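Beta-hexosaminidase Amuc_2018 (Akkermansia muciniphila, PDB 6JEB) hydrolyses terminal non-reducing N-acetylhexosamine residues from N-acetyl-beta-D-hexosaminides, including terminal GlcNAc of terminally unbranched N-glycans and chitobiose, as a zinc-containing glycoside hydrolase of family 20. Local coordinates at residues 132-137 against 142-147; 192-197 against 203-208. One frame throughout, in Å; residues are numbered along the deposited sequence.

Interaction 1: 132-137 against 142-147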
loop_
_atom_site.group_PDB
_atom_site.type_symbol
_atom_site.label_atom_id
_atom_site.label_comp_id
_atom_site.label_asym_id
_atom_site.label_seq_id
_atom_site.Cartn_x
_atom_site.Cartn_y
_atom_site.Cartn_z
ATOM N N GLN A 132 11.041 -7.586 12.649
ATOM C CA GLN A 132 11.929 -6.545 13.154
ATOM C C GLN A 132 11.227 -5.561 14.079
ATOM O O GLN A 132 11.879 -4.649 14.604
ATOM C CB GLN A 132 12.566 -5.778 11.978
ATOM C CG GLN A 132 13.485 -6.613 11.089
ATOM C CD GLN A 132 12.742 -7.490 10.083
ATOM O OE1 GLN A 132 11.528 -7.387 9.921
ATOM N NE2 GLN A 132 13.482 -8.375 9.412
ATOM N N GLY A 133 9.926 -5.718 14.290
ATOM C CA GLY A 133 9.193 -4.791 15.125
ATOM C C GLY A 133 7.695 -4.986 15.041
ATOM O O GLY A 133 7.180 -5.586 14.088
ATOM N N TRP A 134 6.996 -4.471 16.051
ATOM C CA TRP A 134 5.545 -4.548 16.165
ATOM C C TRP A 134 5.086 -3.170 16.617
ATOM O O TRP A 134 5.541 -2.692 17.661
ATOM C CB TRP A 134 5.162 -5.612 17.209
ATOM C CG TRP A 134 3.680 -5.745 17.405
ATOM C CD1 TRP A 134 2.845 -4.829 17.985
ATOM C CD2 TRP A 134 2.848 -6.839 16.984
ATOM N NE1 TRP A 134 1.546 -5.286 17.947
ATOM C CE2 TRP A 134 1.524 -6.521 17.350
ATOM C CE3 TRP A 134 3.101 -8.067 16.356
ATOM C CZ2 TRP A 134 0.447 -7.375 17.090
ATOM C CZ3 TRP A 134 2.023 -8.912 16.091
ATOM C CH2 TRP A 134 0.718 -8.561 16.466
ATOM N N ARG A 135 4.193 -2.528 15.847
ATOM C CA ARG A 135 3.885 -1.112 16.041
ATOM C C ARG A 135 2.467 -0.819 16.532
ATOM O O ARG A 135 2.137 0.365 16.733
ATOM C CB ARG A 135 4.151 -0.319 14.755
ATOM C CG ARG A 135 5.522 -0.567 14.137
ATOM C CD ARG A 135 6.667 -0.248 15.113
ATOM N NE ARG A 135 7.938 -0.582 14.485
ATOM C CZ ARG A 135 9.059 -0.863 15.144
ATOM N NH1 ARG A 135 9.099 -0.790 16.473
ATOM N NH2 ARG A 135 10.147 -1.214 14.466
ATOM N N LEU A 136 1.622 -1.840 16.733
ATOM C CA LEU A 136 0.236 -1.632 17.139
ATOM C C LEU A 136 0.085 -1.904 18.626
ATOM O O LEU A 136 0.307 -3.046 19.054
ATOM C CB LEU A 136 -0.680 -2.574 16.364
ATOM C CG LEU A 136 -2.148 -2.465 16.787
ATOM C CD1 LEU A 136 -2.849 -1.273 16.119
ATOM C CD2 LEU A 136 -2.909 -3.761 16.508
ATOM N N PRO A 137 -0.329 -0.932 19.437
ATOM C CA PRO A 137 -0.580 -1.225 20.854
ATOM C C PRO A 137 -1.864 -2.027 21.012
ATOM O O PRO A 137 -2.848 -1.806 20.300
ATOM C CB PRO A 137 -0.714 0.169 21.477
ATOM C CG PRO A 137 -1.288 1.001 20.357
ATOM C CD PRO A 137 -0.633 0.473 19.095
ATOM N N PRO A 142 0.981 -5.975 27.202
ATOM C CA PRO A 142 1.980 -4.907 27.350
ATOM C C PRO A 142 3.357 -5.271 26.844
ATOM O O PRO A 142 4.160 -4.359 26.610
ATOM C CB PRO A 142 1.989 -4.629 28.859
ATOM C CG PRO A 142 1.476 -5.902 29.478
ATOM C CD PRO A 142 0.453 -6.418 28.507
ATOM N N LYS A 143 3.664 -6.557 26.649
ATOM C CA LYS A 143 4.975 -6.895 26.114
ATOM C C LYS A 143 5.108 -6.567 24.635
ATOM O O LYS A 143 6.232 -6.566 24.123
ATOM C CB LYS A 143 5.350 -8.353 26.382
ATOM C CG LYS A 143 5.461 -8.724 27.854
ATOM C CD LYS A 143 6.052 -10.133 27.968
ATOM C CE LYS A 143 6.001 -10.687 29.351
ATOM N NZ LYS A 143 6.749 -11.973 29.377
ATOM N N LEU A 144 4.006 -6.284 23.930
ATOM C CA LEU A 144 4.165 -5.758 22.581
ATOM C C LEU A 144 4.951 -4.455 22.617
ATOM O O LEU A 144 5.812 -4.216 21.762
ATOM C CB LEU A 144 2.805 -5.550 21.912
ATOM C CG LEU A 144 1.952 -6.816 21.758
ATOM C CD1 LEU A 144 0.603 -6.452 21.159
ATOM C CD2 LEU A 144 2.665 -7.837 20.877
ATOM N N LYS A 145 4.672 -3.604 23.613
ATOM C CA LYS A 145 5.433 -2.369 23.780
ATOM C C LYS A 145 6.808 -2.640 24.380
ATOM O O LYS A 145 7.827 -2.203 23.837
ATOM C CB LYS A 145 4.656 -1.376 24.651
ATOM C CG LYS A 145 5.450 -0.130 25.047
ATOM C CD LYS A 145 5.820 0.744 23.855
ATOM C CE LYS A 145 6.657 1.949 24.296
ATOM N NZ LYS A 145 6.966 2.892 23.154
ATOM N N SER A 146 6.866 -3.374 25.493
ATOM C CA SER A 146 8.132 -3.455 26.221
ATOM C C SER A 146 9.171 -4.296 25.492
ATOM O O SER A 146 10.380 -4.071 25.670
ATOM C CB SER A 146 7.911 -3.987 27.633
ATOM O OG SER A 146 7.458 -5.325 27.587
ATOM N N VAL A 147 8.732 -5.265 24.682
ATOM C CA VAL A 147 9.640 -6.162 23.968
ATOM C C VAL A 147 9.527 -6.008 22.452
ATOM O O VAL A 147 10.504 -5.674 21.778
ATOM C CB VAL A 147 9.415 -7.628 24.379
ATOM C CG1 VAL A 147 10.353 -8.538 23.602
ATOM C CG2 VAL A 147 9.618 -7.804 25.888
#
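One face of the Trp-134 indole carries the methyl CD2 of Leu-144, while the ring's edge, in plane, meets the carbonyl oxygen of Leu-136. The methyl makes a CH-pi contact, CD2 of Leu-144 lying 3.9 Å from the centroid of the Trp-134 five-membered ring and 7° off the ring normal. The other methyl reaches the nitrogen side, with Leu-144 CD1 3.5 Å from Trp-134 NE1. Trp-134 NE1 also donates to Leu-136 O at 2.8 Å, onto a lone pair in the carbonyl plane, though bent at 139°. This bond, with the methyl over the face, probably helps fix the rotation of the indole and gives the buried N-H a partner. The loop links strand 123-127 of the TIM-barrel catalytic domain to helix 143-148 and folds back on that helix. CG of Trp-134 is anti to the backbone N (chi1 179°), which swings the ring toward the helix. A leucine in its place would probably leave Leu-136 O without this donor and open a gap beneath the Leu-144 methyls. Leucine suits the helix position because its fork sets one methyl over the pyrrole ring and the other by NE1; Leu-144 also touches Phe-235 of helix 230-246.

Interaction 2: 192-197 against 203-208. With ZN (zinc ion), chain B.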
loop_
_atom_site.group_PDB
_atom_site.type_symbol
_atom_site.label_atom_id
_atom_site.label_comp_id
_atom_site.label_asym_id
_atom_site.label_seq_id
_atom_site.Cartn_x
_atom_site.Cartn_y
_atom_site.Cartn_z
ATOM N N GLY A 192 3.260 -16.207 9.886
ATOM C CA GLY A 192 4.686 -15.968 9.905
ATOM C C GLY A 192 5.030 -14.500 10.027
ATOM O O GLY A 192 4.218 -13.674 10.463
ATOM N N HIS A 193 6.258 -14.165 9.628
ATOM C CA HIS A 193 6.792 -12.817 9.812
ATOM C C HIS A 193 6.541 -12.330 11.237
ATOM O O HIS A 193 6.145 -11.186 11.478
ATOM C CB HIS A 193 6.248 -11.847 8.755
ATOM C CG HIS A 193 6.991 -11.914 7.456
ATOM N ND1 HIS A 193 8.161 -11.217 7.240
ATOM C CD2 HIS A 193 6.754 -12.616 6.320
ATOM C CE1 HIS A 193 8.603 -11.468 6.019
ATOM N NE2 HIS A 193 7.767 -12.318 5.439
ATOM N N ASN A 194 6.820 -13.218 12.194
ATOM C CA ASN A 194 6.361 -13.049 13.566
ATOM C C ASN A 194 7.494 -13.130 14.584
ATOM O O ASN A 194 7.239 -13.439 15.754
ATOM C CB ASN A 194 5.266 -14.071 13.899
ATOM C CG ASN A 194 3.878 -13.456 13.907
ATOM O OD1 ASN A 194 3.709 -12.283 14.246
ATOM N ND2 ASN A 194 2.874 -14.251 13.560
ATOM N N GLN A 195 8.737 -12.844 14.187
ATOM C CA GLN A 195 9.819 -12.944 15.168
ATOM C C GLN A 195 9.637 -11.949 16.311
ATOM O O GLN A 195 9.969 -12.259 17.460
ATOM C CB GLN A 195 11.195 -12.798 14.525
ATOM C CG GLN A 195 12.322 -13.079 15.525
ATOM C CD GLN A 195 13.659 -13.287 14.859
ATOM O OE1 GLN A 195 13.727 -13.777 13.728
ATOM N NE2 GLN A 195 14.737 -12.911 15.552
ATOM N N ALA A 196 9.109 -10.753 16.025
ATOM C CA ALA A 196 8.918 -9.777 17.095
ATOM C C ALA A 196 7.867 -10.263 18.088
ATOM O O ALA A 196 8.060 -10.167 19.311
ATOM C CB ALA A 196 8.563 -8.403 16.519
ATOM N N LEU A 197 6.765 -10.823 17.580
ATOM C CA LEU A 197 5.755 -11.401 18.458
ATOM C C LEU A 197 6.328 -12.555 19.277
ATOM O O LEU A 197 6.000 -12.705 20.463
ATOM C CB LEU A 197 4.543 -11.853 17.632
ATOM C CG LEU A 197 3.352 -12.422 18.412
ATOM C CD1 LEU A 197 2.790 -11.402 19.398
ATOM C CD2 LEU A 197 2.266 -12.925 17.453
ATOM N N GLU A 203 5.140 -18.139 24.067
ATOM C CA GLU A 203 4.090 -19.115 24.328
ATOM C C GLU A 203 3.050 -19.194 23.213
ATOM O O GLU A 203 2.241 -20.128 23.223
ATOM C CB GLU A 203 3.407 -18.810 25.668
ATOM C CG GLU A 203 2.713 -17.439 25.741
ATOM C CD GLU A 203 3.555 -16.370 26.421
ATOM O OE1 GLU A 203 4.780 -16.333 26.184
ATOM O OE2 GLU A 203 2.995 -15.566 27.206
ATOM N N PHE A 204 3.039 -18.253 22.264
ATOM C CA PHE A 204 2.101 -18.327 21.146
ATOM C C PHE A 204 2.575 -19.255 20.032
ATOM O O PHE A 204 1.849 -19.428 19.048
ATOM C CB PHE A 204 1.868 -16.943 20.520
ATOM C CG PHE A 204 1.193 -15.939 21.424
ATOM C CD1 PHE A 204 0.661 -16.295 22.660
ATOM C CD2 PHE A 204 1.078 -14.614 21.009
ATOM C CE1 PHE A 204 0.032 -15.329 23.477
ATOM C CE2 PHE A 204 0.458 -13.646 21.806
ATOM C CZ PHE A 204 -0.064 -14.003 23.044
ATOM N N PHE A 205 3.756 -19.858 20.158
ATOM C CA PHE A 205 4.413 -20.540 19.053
ATOM C C PHE A 205 4.584 -22.026 19.349
ATOM O O PHE A 205 4.608 -22.452 20.506
ATOM C CB PHE A 205 5.757 -19.868 18.739
ATOM C CG PHE A 205 5.591 -18.472 18.214
ATOM C CD1 PHE A 205 5.291 -17.423 19.078
ATOM C CD2 PHE A 205 5.655 -18.223 16.854
ATOM C CE1 PHE A 205 5.075 -16.138 18.585
ATOM C CE2 PHE A 205 5.456 -16.944 16.351
ATOM C CZ PHE A 205 5.168 -15.894 17.214
ATOM N N CYS A 206 4.705 -22.813 18.272
ATOM C CA CYS A 206 4.834 -24.263 18.412
ATOM C C CYS A 206 6.060 -24.638 19.236
ATOM O O CYS A 206 6.019 -25.590 20.030
ATOM C CB CYS A 206 4.935 -24.915 17.032
ATOM S SG CYS A 206 3.559 -24.566 15.912
ATOM N N PHE A 207 7.164 -23.918 19.042
ATOM C CA PHE A 207 8.436 -24.206 19.701
ATOM C C PHE A 207 8.886 -22.934 20.409
ATOM O O PHE A 207 9.710 -22.169 19.886
ATOM C CB PHE A 207 9.467 -24.739 18.703
ATOM C CG PHE A 207 9.084 -26.067 18.109
ATOM C CD1 PHE A 207 9.392 -27.250 18.773
ATOM C CD2 PHE A 207 8.389 -26.140 16.910
ATOM C CE1 PHE A 207 9.026 -28.477 18.252
ATOM C CE2 PHE A 207 8.023 -27.369 16.372
ATOM C CZ PHE A 207 8.347 -28.539 17.047
ATOM N N PRO A 208 8.364 -22.681 21.607
ATOM C CA PRO A 208 8.694 -21.434 22.310
ATOM C C PRO A 208 10.180 -21.341 22.623
ATOM O O PRO A 208 10.801 -22.291 23.119
ATOM C CB PRO A 208 7.846 -21.509 23.587
ATOM C CG PRO A 208 6.735 -22.449 23.245
ATOM C CD PRO A 208 7.357 -23.474 22.330
HETATM ZN ZN ZN B . 1.813 -25.946 16.651
#
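Phe-205 reaches across to the start of helix 195-200 and puts the end of its ring between Asn-194 and Leu-197. Its CZ lies 3.5 Å from the backbone O of Asn-194, and its CE2 is 3.8 Å from Asn-194 CB, which sits at the ring edge and in its plane. Farther along the helix, CE1 of Phe-205 comes to 3.9 Å from the backbone C of Leu-197. Phenylalanine suits this place because the end of a flat ring fits against the helix start. The branch of Leu-197 meets both aromatic rings: its CG is 4.1 Å from Phe-205 CZ, and its CD1 is 4.0 Å from Phe-204 CD2. The leucine crosses Phe-204 at about a right angle and Phe-205 obliquely. Its chi1 of -177° sets CG opposite the backbone N; CD1 goes to Phe-204 while CD2 lies between the two rings, as a forked aliphatic side chain can touch both at once.

Helix 230-246 lies behind this layer, Phe-235 and Tyr-236 touching Leu-197 and Val-232 touching Phe-204. ND2 of Asn-194 bonds to the carbonyl of Pro-191, and the neighbouring His-193 of the charge relay system to Asp-130 and Glu-258. At the other end, Cys-206 directly follows Phe-205 and binds the zinc ion through SG at 2.3 Å, with Cys-226, Cys-267 and Cys-270 completing the site. No hydrogen bond joins the two segments: they meet by packing, mostly apolar, with the Asn-194 carbonyl oxygen against the Phe-205 ring, while metal coordination and the relay hydrogen bonds probably help to hold the chain on either side of it.

How the interactions relate
Both interactions are buried and belong to the same catalytic domain, following one another along the chain, with centres 13 Å apart, yet they lie well out from the chain's centre, about 22 and 25 Å between centres. They share a layer: Leu-144 CD2 lies 3.9 Å from Leu-197 CD1, so helices 143-148 and 195-200 pack together, and Phe-235 of helix 230-246 touches both leucines. Each sets leucine against aromatic rings with no hydrogen bond across its segments, but interaction 1 places a methyl over a five-membered ring, whereas interaction 2 has oblique phenyl contacts. Segment 132-137 follows closely on Asp-130, while the touching residues of interaction 2 adjoin His-193 at one end and the zinc ligand Cys-206 at the other.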